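Local structure of putative signal recognition particle protein (Chaetomium thermophilum, 5CK4) at residues A305-W308 and W309-I312. The protein is the GTPase beta subunit of the signal recognition particle receptor, an Arf-like protein that binds guanine nucleotides and probably serves protein translocation at the endoplasmic reticulum membrane. Numbering follows the deposited sequence.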
loop_
_atom_site.group_PDB
_atom_site.type_symbol
_atom_site.label_atom_id
_atom_site.label_comp_id
_atom_site.label_asym_id
_atom_site.label_seq_id
_atom_site.Cartn_x
_atom_site.Cartn_y
_atom_site.Cartn_z
ATOM N N ALA A 305 12.619 -1.032 10.364
ATOM C CA ALA A 305 11.645 -0.270 9.584
ATOM C C ALA A 305 12.239 0.950 8.872
ATOM O O ALA A 305 11.545 1.617 8.112
ATOM C CB ALA A 305 10.483 0.164 10.477
ATOM N N GLU A 306 13.515 1.240 9.115
ATOM C CA GLU A 306 14.125 2.452 8.568
ATOM C C GLU A 306 14.173 2.527 7.037
ATOM O O GLU A 306 14.016 3.609 6.461
ATOM C CB GLU A 306 15.516 2.684 9.165
ATOM C CG GLU A 306 15.475 3.297 10.557
ATOM C CD GLU A 306 14.900 4.711 10.572
ATOM O OE1 GLU A 306 14.983 5.414 9.540
ATOM O OE2 GLU A 306 14.365 5.123 11.623
ATOM N N ARG A 307 14.400 1.396 6.379
ATOM C CA ARG A 307 14.413 1.386 4.917
ATOM C C ARG A 307 13.046 1.771 4.351
ATOM O O ARG A 307 12.967 2.427 3.309
ATOM C CB ARG A 307 14.842 0.027 4.360
ATOM C CG ARG A 307 16.303 -0.318 4.599
ATOM C CD ARG A 307 16.841 -1.194 3.476
ATOM N NE ARG A 307 16.762 -0.515 2.182
ATOM C CZ ARG A 307 16.238 -1.048 1.080
ATOM N NH1 ARG A 307 15.744 -2.282 1.100
ATOM N NH2 ARG A 307 16.211 -0.344 -0.044
ATOM N N TRP A 308 11.976 1.357 5.030
ATOM C CA TRP A 308 10.628 1.752 4.627
ATOM C C TRP A 308 10.483 3.269 4.720
ATOM O O TRP A 308 10.000 3.902 3.787
ATOM C CB TRP A 308 9.563 1.101 5.513
ATOM C CG TRP A 308 9.353 -0.372 5.350
ATOM C CD1 TRP A 308 9.627 -1.138 4.259
ATOM C CD2 TRP A 308 8.786 -1.256 6.330
ATOM N NE1 TRP A 308 9.282 -2.447 4.500
ATOM C CE2 TRP A 308 8.765 -2.544 5.766
ATOM C CE3 TRP A 308 8.319 -1.082 7.639
ATOM C CZ2 TRP A 308 8.264 -3.651 6.451
ATOM C CZ3 TRP A 308 7.828 -2.182 8.323
ATOM C CH2 TRP A 308 7.806 -3.452 7.728
ATOM N N TRP A 309 10.903 3.852 5.847
ATOM C CA TRP A 309 10.780 5.298 6.044
ATOM C C TRP A 309 11.599 6.085 5.024
ATOM O O TRP A 309 11.202 7.172 4.604
ATOM C CB TRP A 309 11.220 5.731 7.454
ATOM C CG TRP A 309 10.544 5.033 8.621
ATOM C CD1 TRP A 309 11.153 4.593 9.759
ATOM C CD2 TRP A 309 9.146 4.713 8.768
ATOM N NE1 TRP A 309 10.234 4.017 10.601
ATOM C CE2 TRP A 309 8.996 4.073 10.018
ATOM C CE3 TRP A 309 8.014 4.898 7.968
ATOM C CZ2 TRP A 309 7.762 3.618 10.482
ATOM C CZ3 TRP A 309 6.792 4.442 8.431
ATOM C CH2 TRP A 309 6.675 3.817 9.678
ATOM N N ARG A 310 12.751 5.543 4.649
ATOM C CA ARG A 310 13.633 6.203 3.690
ATOM C C ARG A 310 13.002 6.233 2.298
ATOM O O ARG A 310 13.036 7.253 1.611
ATOM C CB ARG A 310 14.975 5.476 3.633
ATOM C CG ARG A 310 16.017 6.116 2.741
ATOM C CD ARG A 310 17.391 5.498 2.997
ATOM N NE ARG A 310 17.811 5.645 4.394
ATOM C CZ ARG A 310 17.781 4.672 5.304
ATOM N NH1 ARG A 310 17.349 3.463 4.973
ATOM N NH2 ARG A 310 18.183 4.906 6.549
ATOM N N TRP A 311 12.425 5.103 1.899
ATOM C CA TRP A 311 11.801 4.971 0.584
ATOM C C TRP A 311 10.676 5.994 0.411
ATOM O O TRP A 311 10.600 6.688 -0.609
ATOM C CB TRP A 311 11.275 3.543 0.406
ATOM C CG TRP A 311 10.844 3.185 -0.987
ATOM C CD1 TRP A 311 11.608 2.605 -1.960
ATOM C CD2 TRP A 311 9.539 3.368 -1.556
ATOM N NE1 TRP A 311 10.860 2.418 -3.100
ATOM C CE2 TRP A 311 9.587 2.881 -2.877
ATOM C CE3 TRP A 311 8.342 3.908 -1.080
ATOM C CZ2 TRP A 311 8.482 2.908 -3.720
ATOM C CZ3 TRP A 311 7.241 3.933 -1.924
ATOM C CH2 TRP A 311 7.322 3.438 -3.225
ATOM N N ILE A 312 9.820 6.096 1.426
ATOM C CA ILE A 312 8.714 7.055 1.419
ATOM C C ILE A 312 9.209 8.493 1.460
ATOM O O ILE A 312 8.753 9.349 0.693
ATOM C CB ILE A 312 7.759 6.816 2.609
ATOM C CG1 ILE A 312 7.085 5.446 2.488
ATOM C CG2 ILE A 312 6.719 7.924 2.696
ATOM C CD1 ILE A 312 6.059 5.342 1.380
HETATM O O HOH W 1 11.963 3.283 12.687
#
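Trp309 and Glu306 grip one water, which accepts from Trp309 NE1 at 2.8 Å and donates to Glu306 OE2 at 3.2 Å. The Glu306 carboxylate comes to the ring edge, OE2 3.8 Å from Trp309 CD1, its plane 72° from that of the indole; OE2 also has a weak, long ion pair with Arg109. Ala305 O accepts a hydrogen bond from the backbone N of Trp309 at 3.2 Å and sits over one face of the indole, 3.4 Å from CD1. Trp309 CG lies beside its own backbone N (chi1 -54°), which folds the ring back over the preceding turn and brings NE1 to 3.9 Å from Ala305 CB. Arg109 makes a cation-pi contact with this ring, and Phe39 meets it edge-to-face. A leucine in place of Trp309 has no N-H for the water, which would probably be held less firmly beside Glu306, and no ring for Arg109 and Phe39. Arg310 N bonds Glu306 O at 2.9 Å; the exposed Arg310 side chain, bent at chi3 (-59°), brings NH1 to 3.6 Å from Arg307 CA. The Trp308 ring turns inward, NE1 bonded to Met294 O, beside Asn219 and Val298 of the nucleotide site. The i to i+4 backbone bonds run through nearly all of short helix 306-313, the C-terminal helix packed against the central sheet of a P-loop GTPase fold.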